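Local coordinates for twitching motility pilus retraction protein (Geobacter sulfurreducens PCA, PDB 5ZFQ) that probably uses ATP hydrolysis, as a six-subunit motor, to retract type IV pili in twitching motility, at residues A[143-148]-A[167-172]; A[224-229]-A[241-246]. One frame throughout, in Å; residues are numbered along the deposited sequence.

Interaction 1: A[143-148]-A[167-172]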
loop_
_atom_site.group_PDB
_atom_site.type_symbol
_atom_site.label_atom_id
_atom_site.label_comp_id
_atom_site.label_asym_id
_atom_site.label_seq_id
_atom_site.Cartn_x
_atom_site.Cartn_y
_atom_site.Cartn_z
ATOM N N GLU A 143 -11.088 -5.964 45.020
ATOM C CA GLU A 143 -10.204 -7.113 45.132
ATOM C C GLU A 143 -9.258 -7.180 43.940
ATOM O O GLU A 143 -8.082 -7.535 44.088
ATOM C CB GLU A 143 -11.004 -8.410 45.224
ATOM C CG GLU A 143 -11.724 -8.617 46.551
ATOM C CD GLU A 143 -12.540 -9.912 46.592
ATOM O OE1 GLU A 143 -12.468 -10.710 45.619
ATOM O OE2 GLU A 143 -13.249 -10.124 47.609
ATOM N N LEU A 144 -9.777 -6.853 42.758
ATOM C CA LEU A 144 -8.972 -6.884 41.539
ATOM C C LEU A 144 -7.881 -5.820 41.570
ATOM O O LEU A 144 -6.821 -5.997 40.971
ATOM C CB LEU A 144 -9.848 -6.694 40.304
ATOM C CG LEU A 144 -10.672 -7.906 39.867
ATOM C CD1 LEU A 144 -11.518 -7.499 38.700
ATOM C CD2 LEU A 144 -9.771 -9.037 39.481
ATOM N N ALA A 145 -8.144 -4.733 42.294
ATOM C CA ALA A 145 -7.213 -3.612 42.419
ATOM C C ALA A 145 -6.108 -3.920 43.412
ATOM O O ALA A 145 -5.187 -3.119 43.622
ATOM C CB ALA A 145 -7.959 -2.346 42.832
ATOM N N GLU A 146 -6.213 -5.085 44.037
ATOM C CA GLU A 146 -5.195 -5.513 44.969
ATOM C C GLU A 146 -4.299 -6.548 44.320
ATOM O O GLU A 146 -3.412 -7.095 44.972
ATOM C CB GLU A 146 -5.823 -6.061 46.250
ATOM C CG GLU A 146 -6.340 -4.979 47.168
ATOM C CD GLU A 146 -7.268 -5.517 48.252
ATOM O OE1 GLU A 146 -7.408 -6.755 48.345
ATOM O OE2 GLU A 146 -7.850 -4.704 49.015
ATOM N N LYS A 147 -4.526 -6.813 43.037
ATOM C CA LYS A 147 -3.705 -7.776 42.311
ATOM C C LYS A 147 -2.299 -7.243 42.120
ATOM O O LYS A 147 -2.118 -6.087 41.729
ATOM C CB LYS A 147 -4.306 -8.100 40.945
ATOM C CG LYS A 147 -5.588 -8.874 40.984
ATOM C CD LYS A 147 -5.354 -10.302 41.425
ATOM C CE LYS A 147 -6.634 -11.132 41.270
ATOM N NZ LYS A 147 -6.508 -12.419 42.029
ATOM N N PRO A 148 -1.293 -8.088 42.386
ATOM C CA PRO A 148 0.100 -7.673 42.190
ATOM C C PRO A 148 0.552 -7.722 40.734
ATOM O O PRO A 148 1.265 -6.817 40.312
ATOM C CB PRO A 148 0.885 -8.666 43.048
ATOM C CG PRO A 148 0.017 -9.848 43.171
ATOM C CD PRO A 148 -1.403 -9.388 43.068
ATOM N N ALA A 167 -9.669 5.188 37.113
ATOM C CA ALA A 167 -9.244 6.198 38.061
ATOM C C ALA A 167 -9.290 5.677 39.492
ATOM O O ALA A 167 -8.344 5.862 40.259
ATOM C CB ALA A 167 -10.110 7.438 37.925
ATOM N N ALA A 168 -10.384 5.019 39.852
ATOM C CA ALA A 168 -10.569 4.559 41.225
ATOM C C ALA A 168 -9.574 3.453 41.566
ATOM O O ALA A 168 -9.040 3.384 42.679
ATOM C CB ALA A 168 -11.989 4.078 41.428
ATOM N N ILE A 169 -9.339 2.580 40.594
ATOM C CA ILE A 169 -8.373 1.501 40.741
ATOM C C ILE A 169 -6.965 2.057 40.958
ATOM O O ILE A 169 -6.250 1.631 41.877
ATOM C CB ILE A 169 -8.383 0.569 39.508
ATOM C CG1 ILE A 169 -9.629 -0.324 39.539
ATOM C CG2 ILE A 169 -7.125 -0.275 39.476
ATOM C CD1 ILE A 169 -9.916 -1.043 38.237
ATOM N N ILE A 170 -6.579 3.018 40.125
ATOM C CA ILE A 170 -5.245 3.580 40.215
ATOM C C ILE A 170 -5.071 4.355 41.512
ATOM O O ILE A 170 -4.009 4.261 42.156
ATOM C CB ILE A 170 -4.937 4.472 38.997
ATOM C CG1 ILE A 170 -4.706 3.580 37.768
ATOM C CG2 ILE A 170 -3.708 5.324 39.244
ATOM C CD1 ILE A 170 -4.974 4.246 36.458
ATOM N N ASP A 171 -6.109 5.089 41.911
ATOM C CA ASP A 171 -6.086 5.823 43.165
ATOM C C ASP A 171 -5.816 4.886 44.335
ATOM O O ASP A 171 -5.020 5.200 45.227
ATOM C CB ASP A 171 -7.405 6.556 43.390
ATOM C CG ASP A 171 -7.393 7.406 44.649
ATOM O OD1 ASP A 171 -6.406 8.138 44.904
ATOM O OD2 ASP A 171 -8.384 7.337 45.401
ATOM N N LYS A 172 -6.487 3.736 44.328
ATOM C CA LYS A 172 -6.329 2.758 45.388
ATOM C C LYS A 172 -4.902 2.203 45.395
ATOM O O LYS A 172 -4.310 2.004 46.466
ATOM C CB LYS A 172 -7.339 1.628 45.231
ATOM C CG LYS A 172 -7.183 0.543 46.293
ATOM C CD LYS A 172 -8.075 -0.669 46.020
ATOM C CE LYS A 172 -7.965 -1.712 47.134
ATOM N NZ LYS A 172 -8.445 -1.226 48.481
#

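Interaction 2: A[224-229]-A[241-246]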
loop_
_atom_site.group_PDB
_atom_site.type_symbol
_atom_site.label_atom_id
_atom_site.label_comp_id
_atom_site.label_asym_id
_atom_site.label_seq_id
_atom_site.Cartn_x
_atom_site.Cartn_y
_atom_site.Cartn_z
ATOM N N ASP A 224 5.900 -0.224 37.398
ATOM C CA ASP A 224 5.410 -1.435 38.023
ATOM C C ASP A 224 4.006 -1.658 37.579
ATOM O O ASP A 224 3.573 -2.789 37.398
ATOM C CB ASP A 224 5.466 -1.338 39.541
ATOM C CG ASP A 224 6.861 -1.143 40.039
ATOM O OD1 ASP A 224 7.690 -2.086 39.941
ATOM O OD2 ASP A 224 7.131 -0.033 40.528
ATOM N N VAL A 225 3.298 -0.550 37.433
ATOM C CA VAL A 225 1.891 -0.519 37.046
ATOM C C VAL A 225 1.771 0.369 35.821
ATOM O O VAL A 225 2.311 1.490 35.815
ATOM C CB VAL A 225 1.025 0.018 38.201
ATOM C CG1 VAL A 225 -0.437 0.187 37.788
ATOM C CG2 VAL A 225 1.157 -0.907 39.385
ATOM N N VAL A 226 1.101 -0.129 34.780
ATOM C CA VAL A 226 0.955 0.618 33.517
ATOM C C VAL A 226 -0.474 0.624 33.015
ATOM O O VAL A 226 -1.035 -0.435 32.737
ATOM C CB VAL A 226 1.816 0.028 32.366
ATOM C CG1 VAL A 226 1.672 0.894 31.104
ATOM C CG2 VAL A 226 3.244 -0.160 32.772
ATOM N N LEU A 227 -1.060 1.804 32.880
ATOM C CA LEU A 227 -2.356 1.927 32.225
ATOM C C LEU A 227 -2.113 2.204 30.751
ATOM O O LEU A 227 -1.590 3.260 30.370
ATOM C CB LEU A 227 -3.204 3.018 32.864
ATOM C CG LEU A 227 -4.454 3.453 32.080
ATOM C CD1 LEU A 227 -5.382 2.267 31.818
ATOM C CD2 LEU A 227 -5.193 4.577 32.809
ATOM N N VAL A 228 -2.482 1.230 29.926
ATOM C CA VAL A 228 -2.078 1.203 28.525
ATOM C C VAL A 228 -3.132 1.826 27.606
ATOM O O VAL A 228 -2.831 2.158 26.453
ATOM C CB VAL A 228 -1.748 -0.254 28.109
ATOM C CG1 VAL A 228 -2.207 -0.592 26.702
ATOM C CG2 VAL A 228 -0.258 -0.517 28.263
ATOM N N GLY A 229 -4.359 1.962 28.063
ATOM C CA GLY A 229 -5.369 2.534 27.208
ATOM C C GLY A 229 -5.900 1.488 26.262
ATOM O O GLY A 229 -5.700 0.323 26.481
ATOM N N LEU A 241 0.572 -7.534 26.897
ATOM C CA LEU A 241 0.836 -8.927 27.246
ATOM C C LEU A 241 2.238 -9.091 27.823
ATOM O O LEU A 241 2.462 -9.867 28.756
ATOM C CB LEU A 241 0.654 -9.826 26.029
ATOM C CG LEU A 241 -0.812 -9.960 25.625
ATOM C CD1 LEU A 241 -0.977 -10.609 24.249
ATOM C CD2 LEU A 241 -1.590 -10.727 26.715
ATOM N N THR A 242 3.166 -8.328 27.260
ATOM C CA THR A 242 4.552 -8.383 27.655
ATOM C C THR A 242 4.712 -7.864 29.079
ATOM O O THR A 242 5.359 -8.503 29.916
ATOM C CB THR A 242 5.408 -7.584 26.671
ATOM O OG1 THR A 242 5.364 -8.247 25.403
ATOM C CG2 THR A 242 6.859 -7.436 27.145
ATOM N N LEU A 243 4.102 -6.719 29.356
ATOM C CA LEU A 243 4.126 -6.156 30.693
ATOM C C LEU A 243 3.541 -7.168 31.691
ATOM O O LEU A 243 4.142 -7.449 32.742
ATOM C CB LEU A 243 3.367 -4.820 30.713
ATOM C CG LEU A 243 4.110 -3.623 30.092
ATOM C CD1 LEU A 243 3.168 -2.562 29.604
ATOM C CD2 LEU A 243 5.047 -3.009 31.094
ATOM N N ALA A 244 2.404 -7.752 31.320
ATOM C CA ALA A 244 1.664 -8.660 32.187
ATOM C C ALA A 244 2.415 -9.966 32.438
ATOM O O ALA A 244 2.350 -10.509 33.538
ATOM C CB ALA A 244 0.280 -8.948 31.593
ATOM N N GLU A 245 3.114 -10.468 31.418
ATOM C CA GLU A 245 3.933 -11.685 31.536
ATOM C C GLU A 245 5.158 -11.533 32.430
ATOM O O GLU A 245 5.667 -12.525 32.948
ATOM C CB GLU A 245 4.424 -12.155 30.165
ATOM C CG GLU A 245 3.627 -13.257 29.509
ATOM C CD GLU A 245 4.286 -13.720 28.209
ATOM O OE1 GLU A 245 4.229 -12.949 27.218
ATOM O OE2 GLU A 245 4.867 -14.838 28.178
ATOM N N THR A 246 5.634 -10.301 32.584
ATOM C CA THR A 246 6.910 -10.058 33.227
ATOM C C THR A 246 6.783 -9.327 34.561
ATOM O O THR A 246 7.650 -8.532 34.942
ATOM C CB THR A 246 7.845 -9.270 32.294
ATOM O OG1 THR A 246 7.196 -8.072 31.843
ATOM C CG2 THR A 246 8.237 -10.132 31.101
#

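Interaction 1: A[143-148]-A[167-172]
Lys172 reaches from helix 162-176 to the turn that ends helix 139-144, passing Ala145 on its way to Glu146. Its first torsion (178°) sets CG anti to the backbone N, and the chain stays extended to CE. CB and CG carry it outward, and CD is the first atom to touch the other segment, lying 3.6 Å from Ala145 CB. At CE the chain runs into Glu146, 3.6 Å from Glu146 CG and 3.5 Å from Glu146 OE2, so that methylene groups meet as well as charges. A bend at chi4 (63°) leaves NZ 3.6 Å from Glu146 OE2, no nearer than CE, in a salt bridge without a hydrogen bond across the contact. The same ammonium group has its stronger partner in Glu176, on its own helix, and is shared by two carboxylates. The helix that presents it begins with the last residues of a probable P-loop (Walker A) in what is probably the nucleotide-binding core, and packs on strand 249-254 of the mixed sheet. On the other segment, Leu144 to Lys147 form a type I beta turn, closed by the hydrogen bond from Lys147 N to Leu144 O at 3.2 Å, which presents the methyl of Ala145 to the helix. That methyl also meets Ile169 CG2 at 4.0 Å; Ile169 packs in addition on Phe132 and Met290. Glu146 approaches Lys172 obliquely from the more exposed margin of the contact. With an alanine in place of Lys172, Glu146 and Glu176 would probably lose their shared positive partner, and one side of the Ala145 methyl its cover. Arg177, just past the helix, hydrogen-bonds through NH2 to Lys147 O.

Interaction 2: A[224-229]-A[241-246]
Val226 and Leu243 meet through branched aliphatic groups alone, with no ring or other planar side chain from either segment between them, so methyl contacts take the place of faces and edges. They join strand 225-230 to helix 234-245 within a beta-alpha-beta crossover, whose second strand, 249-254, runs parallel beside the first in the mixed sheet. Within 241-246 it is Leu243 that reaches the strand. With chi1 at -76°, its CG lies anti to the carbonyl carbon and both delta methyls are brought to the sheet. CD2 comes to 3.8 Å from Val226 CG2, while CD1 spreads over the same valine, 4.0 Å from Val226 CB and 4.1 Å from Val226 CG1. The two side chains cross at about a right angle. Leu243 CD1 is shared, because it also meets Val228 CG2 at 4.2 Å, two residues farther along the strand. Leu227, between the two valines, packs instead on Leu166 and Ile170 of helix 162-176, so the strand is covered by a different helix on each face. Nothing polar crosses this small buried contact. Some flanking polar groups also reach a neighbouring subunit: Asp224 forms a salt bridge with Arg55 of that subunit, and Thr242 OG1 is hydrogen-bonded to its His255. Where the helix ends, Thr246 turns its hydroxyl back, and OG1 donates to Thr242 O at 2.7 Å from 27° out of the carbonyl plane.

Along the chain the two contacts come in series: interaction 1 is complete before interaction 2 begins, and their centres lie about 14 Å apart. Both belong to what is probably the nucleotide-binding core, built on the mixed sheet, and strand 225-230 with its neighbour 249-254 lies between them. Helix 162-176, from interaction 1, covers one face of this region, and helix 234-245, from interaction 2, covers the other. The two contacts touch where Ile170 CD1 of helix 162-176 lies 3.7 Å from Leu227 CD2 of strand 225-230. The helix that starts in the probable P-loop is thereby connected, through the central strands, to a helix whose outer side faces the next subunit of the hexamer.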